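PDB 2Q35: CurF from Lyngbya majuscula, which carries a crotonase-family ECH2 domain that acts as a decarboxylase in polyketide chain beta-branching. Local coordinates for residues V14-K19 with V51-Y56; P92-M97 with F114-Q119. The protein carries 1 engineered substitution. All coordinates share one frame; numbering follows the deposited sequence.

Contact 1 (V14-K19 with V51-Y56)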
loop_
_atom_site.group_PDB
_atom_site.type_symbol
_atom_site.label_atom_id
_atom_site.label_comp_id
_atom_site.label_asym_id
_atom_site.label_seq_id
_atom_site.Cartn_x
_atom_site.Cartn_y
_atom_site.Cartn_z
ATOM N N VAL A 14 -7.505 -28.301 -5.588
ATOM C CA VAL A 14 -6.434 -29.280 -5.866
ATOM C C VAL A 14 -5.104 -28.812 -5.310
ATOM O O VAL A 14 -4.921 -27.633 -5.053
ATOM C CB VAL A 14 -6.319 -29.645 -7.377
ATOM C CG1 VAL A 14 -7.654 -30.111 -7.892
ATOM C CG2 VAL A 14 -5.795 -28.467 -8.157
ATOM N N GLN A 15 -4.200 -29.753 -5.081
ATOM C CA GLN A 15 -2.907 -29.420 -4.539
ATOM C C GLN A 15 -1.816 -29.879 -5.489
ATOM O O GLN A 15 -1.813 -31.031 -5.929
ATOM C CB GLN A 15 -2.758 -30.076 -3.143
ATOM C CG GLN A 15 -1.442 -29.727 -2.428
ATOM C CD GLN A 15 -1.354 -30.388 -1.049
ATOM O OE1 GLN A 15 -2.328 -30.369 -0.309
ATOM N NE2 GLN A 15 -0.211 -31.008 -0.735
ATOM N N ILE A 16 -0.885 -28.969 -5.800
ATOM C CA ILE A 16 0.317 -29.307 -6.580
ATOM C C ILE A 16 1.492 -29.224 -5.628
ATOM O O ILE A 16 1.761 -28.162 -5.061
ATOM C CB ILE A 16 0.515 -28.341 -7.757
ATOM C CG1 ILE A 16 -0.628 -28.526 -8.780
ATOM C CG2 ILE A 16 1.884 -28.567 -8.413
ATOM C CD1 ILE A 16 -0.611 -27.524 -10.012
ATOM N N THR A 17 2.169 -30.353 -5.436
ATOM C CA THR A 17 3.186 -30.486 -4.413
ATOM C C THR A 17 4.508 -30.720 -5.076
ATOM O O THR A 17 4.665 -31.696 -5.806
ATOM C CB THR A 17 2.870 -31.698 -3.486
ATOM O OG1 THR A 17 1.557 -31.518 -2.951
ATOM C CG2 THR A 17 3.867 -31.805 -2.341
ATOM N N MET A 18 5.456 -29.834 -4.794
ATOM C CA MET A 18 6.831 -29.956 -5.299
ATOM C C MET A 18 7.678 -30.736 -4.319
ATOM O O MET A 18 7.774 -30.366 -3.146
ATOM C CB MET A 18 7.478 -28.567 -5.504
ATOM C CG MET A 18 6.798 -27.713 -6.575
ATOM S SD MET A 18 7.408 -26.017 -6.635
ATOM C CE MET A 18 6.851 -25.354 -5.067
ATOM N N LYS A 19 8.319 -31.801 -4.808
ATOM C CA LYS A 19 9.164 -32.628 -3.953
ATOM C C LYS A 19 10.364 -33.143 -4.743
ATOM O O LYS A 19 10.491 -34.331 -5.024
ATOM C CB LYS A 19 8.343 -33.757 -3.307
ATOM C CG LYS A 19 9.108 -34.563 -2.244
ATOM C CD LYS A 19 8.244 -35.665 -1.664
ATOM C CE LYS A 19 8.999 -36.415 -0.577
ATOM N NZ LYS A 19 8.156 -37.458 0.060
ATOM N N VAL A 51 -6.127 -23.835 -6.996
ATOM C CA VAL A 51 -4.888 -24.610 -6.903
ATOM C C VAL A 51 -4.129 -24.198 -5.625
ATOM O O VAL A 51 -3.962 -22.999 -5.374
ATOM C CB VAL A 51 -3.975 -24.296 -8.090
ATOM C CG1 VAL A 51 -2.592 -24.922 -7.859
ATOM C CG2 VAL A 51 -4.591 -24.791 -9.389
ATOM N N ILE A 52 -3.716 -25.173 -4.813
ATOM C CA ILE A 52 -2.799 -24.910 -3.717
ATOM C C ILE A 52 -1.431 -25.410 -4.139
ATOM O O ILE A 52 -1.248 -26.620 -4.380
ATOM C CB ILE A 52 -3.286 -25.628 -2.429
ATOM C CG1 ILE A 52 -4.669 -25.056 -2.055
ATOM C CG2 ILE A 52 -2.286 -25.399 -1.258
ATOM C CD1 ILE A 52 -5.284 -25.681 -0.853
ATOM N N LEU A 53 -0.474 -24.494 -4.241
ATOM C CA LEU A 53 0.903 -24.861 -4.596
ATOM C C LEU A 53 1.759 -24.930 -3.335
ATOM O O LEU A 53 1.818 -23.984 -2.566
ATOM C CB LEU A 53 1.481 -23.812 -5.549
ATOM C CG LEU A 53 2.927 -23.987 -6.023
ATOM C CD1 LEU A 53 3.162 -25.305 -6.781
ATOM C CD2 LEU A 53 3.365 -22.774 -6.891
ATOM N N THR A 54 2.457 -26.038 -3.146
ATOM C CA THR A 54 3.216 -26.205 -1.899
ATOM C C THR A 54 4.492 -27.015 -2.163
ATOM O O THR A 54 4.677 -27.589 -3.251
ATOM C CB THR A 54 2.323 -26.807 -0.790
ATOM O OG1 THR A 54 2.904 -26.546 0.500
ATOM C CG2 THR A 54 2.110 -28.322 -0.974
ATOM N N GLY A 55 5.363 -27.041 -1.157
ATOM C CA GLY A 55 6.610 -27.815 -1.186
ATOM C C GLY A 55 6.560 -29.104 -0.375
ATOM O O GLY A 55 5.499 -29.724 -0.201
ATOM N N TYR A 56 7.728 -29.492 0.136
ATOM C CA TYR A 56 7.865 -30.677 0.971
ATOM C C TYR A 56 8.834 -30.315 2.085
ATOM O O TYR A 56 9.796 -29.538 1.882
ATOM C CB TYR A 56 8.478 -31.813 0.150
ATOM C CG TYR A 56 9.985 -31.694 0.012
ATOM C CD1 TYR A 56 10.555 -30.901 -0.992
ATOM C CD2 TYR A 56 10.839 -32.345 0.905
ATOM C CE1 TYR A 56 11.946 -30.757 -1.102
ATOM C CE2 TYR A 56 12.229 -32.209 0.796
ATOM C CZ TYR A 56 12.768 -31.417 -0.212
ATOM O OH TYR A 56 14.140 -31.297 -0.325
#
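Val14, Gln15 and Ile16 pair in turn with Val51, Ile52 and Leu53 as neighbouring parallel strands of the crotonase-fold sheet, the two strands of a beta-alpha-beta unit connected through helix 29-44. Ile52 reaches both ways to the first strand, its N bonding Val14 O and its O accepting Ile16 N at 2.8 Å. Thr54 repeats the pattern between Ile16 O and Met18 N, the latter bond nearly straight (175°). On the face of Val14 and Ile16 the branched residues suit a buried layer: Ile16 CG2 rests 3.9 Å from Leu53 CD1, while helix 29-44 covers Ile16 through Cys38 and Phe39.

Gln15 belongs to the other face, near helix 178-192, and it can be followed outward. Its CB lies 4.0 Å from Ile52 O. With CG opposite the backbone N (chi1 -177°), the chain runs out extended and CG comes within 3.7 Å of the same oxygen. Next CD meets the methyl CG2 of Thr54, a residue whose own hydroxyl is turned to Ala96 O on the next strand. The amide then divides its work: OE1 accepts from Gln186 NE2, and NE2, 3.6 Å from Thr54 CG2, donates to Thr17 OG1 at 2.9 Å, an oxygen lying near the amide plane.

Contact 2 (P92-M97 with F114-Q119)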
loop_
_atom_site.group_PDB
_atom_site.type_symbol
_atom_site.label_atom_id
_atom_site.label_comp_id
_atom_site.label_asym_id
_atom_site.label_seq_id
_atom_site.Cartn_x
_atom_site.Cartn_y
_atom_site.Cartn_z
ATOM N N PRO A 92 -7.744 -19.286 -9.404
ATOM C CA PRO A 92 -6.916 -18.784 -8.290
ATOM C C PRO A 92 -5.923 -19.811 -7.739
ATOM O O PRO A 92 -6.225 -21.018 -7.657
ATOM C CB PRO A 92 -7.939 -18.460 -7.186
ATOM C CG PRO A 92 -9.270 -18.637 -7.753
ATOM C CD PRO A 92 -9.191 -19.167 -9.159
ATOM N N ILE A 93 -4.748 -19.305 -7.386
ATOM C CA ILE A 93 -3.676 -20.109 -6.807
ATOM C C ILE A 93 -3.338 -19.574 -5.415
ATOM O O ILE A 93 -3.177 -18.355 -5.235
ATOM C CB ILE A 93 -2.400 -20.065 -7.694
ATOM C CG1 ILE A 93 -2.676 -20.565 -9.107
ATOM C CG2 ILE A 93 -1.217 -20.872 -7.061
ATOM C CD1 ILE A 93 -1.470 -20.267 -10.046
ATOM N N ILE A 94 -3.235 -20.480 -4.435
ATOM C CA ILE A 94 -2.733 -20.153 -3.092
ATOM C C ILE A 94 -1.362 -20.808 -2.914
ATOM O O ILE A 94 -1.234 -22.022 -3.050
ATOM C CB ILE A 94 -3.673 -20.708 -2.007
ATOM C CG1 ILE A 94 -5.110 -20.185 -2.207
ATOM C CG2 ILE A 94 -3.149 -20.396 -0.583
ATOM C CD1 ILE A 94 -6.192 -20.859 -1.345
ATOM N N ALA A 95 -0.331 -20.014 -2.624
ATOM C CA ALA A 95 1.015 -20.563 -2.449
ATOM C C ALA A 95 1.160 -20.837 -0.965
ATOM O O ALA A 95 1.246 -19.894 -0.178
ATOM C CB ALA A 95 2.062 -19.578 -2.868
ATOM N N ALA A 96 1.201 -22.106 -0.627
ATOM C CA ALA A 96 1.358 -22.511 0.791
ATOM C C ALA A 96 2.846 -22.736 1.030
ATOM O O ALA A 96 3.387 -23.821 0.785
ATOM C CB ALA A 96 0.540 -23.779 1.096
ATOM N N MET A 97 3.532 -21.670 1.416
ATOM C CA MET A 97 4.975 -21.718 1.530
ATOM C C MET A 97 5.306 -22.225 2.949
ATOM O O MET A 97 5.641 -21.444 3.838
ATOM C CB MET A 97 5.588 -20.362 1.226
ATOM C CG MET A 97 5.223 -19.850 -0.160
ATOM S SD MET A 97 6.289 -18.492 -0.739
ATOM C CE MET A 97 6.243 -17.389 0.679
ATOM N N PHE A 114 -2.861 -15.724 -3.627
ATOM C CA PHE A 114 -2.800 -15.693 -2.161
ATOM C C PHE A 114 -1.520 -16.388 -1.725
ATOM O O PHE A 114 -1.019 -17.270 -2.429
ATOM C CB PHE A 114 -3.979 -16.468 -1.604
ATOM C CG PHE A 114 -5.308 -15.841 -1.926
ATOM C CD1 PHE A 114 -6.006 -16.222 -3.073
ATOM C CD2 PHE A 114 -5.850 -14.869 -1.098
ATOM C CE1 PHE A 114 -7.226 -15.631 -3.378
ATOM C CE2 PHE A 114 -7.080 -14.297 -1.381
ATOM C CZ PHE A 114 -7.747 -14.658 -2.534
ATOM N N VAL A 115 -0.978 -15.994 -0.564
ATOM C CA VAL A 115 0.316 -16.525 -0.137
ATOM C C VAL A 115 0.215 -16.742 1.373
ATOM O O VAL A 115 -0.356 -15.909 2.090
ATOM C CB VAL A 115 1.470 -15.555 -0.440
ATOM C CG1 VAL A 115 2.816 -16.165 -0.097
ATOM C CG2 VAL A 115 1.447 -15.138 -1.948
ATOM N N VAL A 116 0.743 -17.879 1.828
ATOM C CA VAL A 116 0.820 -18.179 3.286
ATOM C C VAL A 116 2.281 -18.507 3.599
ATOM O O VAL A 116 2.928 -19.301 2.887
ATOM C CB VAL A 116 -0.060 -19.377 3.693
ATOM C CG1 VAL A 116 -0.077 -19.512 5.241
ATOM C CG2 VAL A 116 -1.488 -19.222 3.171
ATOM N N PHE A 117 2.809 -17.913 4.686
ATOM C CA PHE A 117 4.223 -18.055 5.040
ATOM C C PHE A 117 4.290 -18.861 6.336
ATOM O O PHE A 117 3.317 -18.835 7.102
ATOM C CB PHE A 117 4.853 -16.698 5.383
ATOM C CG PHE A 117 5.104 -15.803 4.194
ATOM C CD1 PHE A 117 6.400 -15.568 3.768
ATOM C CD2 PHE A 117 4.053 -15.146 3.587
ATOM C CE1 PHE A 117 6.651 -14.706 2.653
ATOM C CE2 PHE A 117 4.284 -14.304 2.492
ATOM C CZ PHE A 117 5.589 -14.090 2.040
ATOM N N SER A 118 5.410 -19.559 6.527
ATOM C CA SER A 118 5.724 -20.289 7.788
ATOM C C SER A 118 6.496 -19.373 8.731
ATOM O O SER A 118 7.481 -18.732 8.347
ATOM C CB SER A 118 6.570 -21.523 7.450
ATOM O OG SER A 118 7.326 -21.979 8.581
ATOM N N GLN A 119 6.121 -19.391 10.014
ATOM C CA GLN A 119 6.791 -18.595 11.022
ATOM C C GLN A 119 8.264 -18.934 11.160
ATOM O O GLN A 119 9.079 -18.051 11.386
ATOM C CB GLN A 119 6.137 -18.823 12.387
ATOM C CG GLN A 119 4.779 -18.205 12.572
ATOM C CD GLN A 119 4.077 -18.689 13.868
ATOM O OE1 GLN A 119 2.949 -18.275 14.170
ATOM N NE2 GLN A 119 4.735 -19.573 14.613
#
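Met97 lays its terminal methyl over one face of the Phe117 ring where strands 93-97 and 114-118 run parallel in the central sheet of the crotonase fold. Both side chains leave their strands in the same direction and run alongside each other. The bend at the thioether (chi3 -50°) brings CE inward, 3.6 Å from the centroid of the Phe117 ring and displaced toward its rim, a CH-pi contact. The sulfur stands farther above the same ring, giving a more distant Met-aromatic contact. Methionine suits this place because its flexible, apolar end can also meet Val115, whose CG1 is 3.7 Å from Met97 CE. Phe117 in turn meets Tyr123 edge-to-face and packs on Ile171 and Val175; an alanine here would probably strip the Met97 methyl of the ring beneath it, so that it is held less firmly, and open a gap beside Tyr123.

The face of Ile94 and Phe114 is built differently. Ile94 slants across Phe114, with CG1 3.9 Å from Phe114 CB, and the Phe114 ring goes on to meet Tyr156 of a second subunit edge-to-face. Ala96 on that face is small enough to lie close under Ala185 of helix 178-192, which also covers Ile94.

Backbone bonds join the strands: Phe114 O accepts Ala95 N at 2.8 Å, and Ala95 O accepts Val116 N. The last of them, from Met97 N to Val116 O, is bent to 145°, with Met97 CB pressed 3.3 Å from that same carbonyl oxygen.

Overall arrangement
Contacts 1 and 2 are successive pairings in one sheet, their centres about 10 Å apart, with strand 50-54 of contact 1 lying next to strand 93-97 of contact 2. A backbone bond from Ala96 N to Leu53 O, 2.8 Å long, helps join the two. Both are buried, but contact 1 lies farther from the chain centre and is partly open at Gln15 and Thr17, which suits the amide and hydroxyl on that face, and at its Lys19/Tyr56 end. In contact 2 all touching residues are buried, and a methionine methyl stacked over a phenylalanine ring does much of the side-chain work. Helix 178-192 packs against both contacts, whereas only contact 2 reaches another subunit, through Pro92 and Phe114.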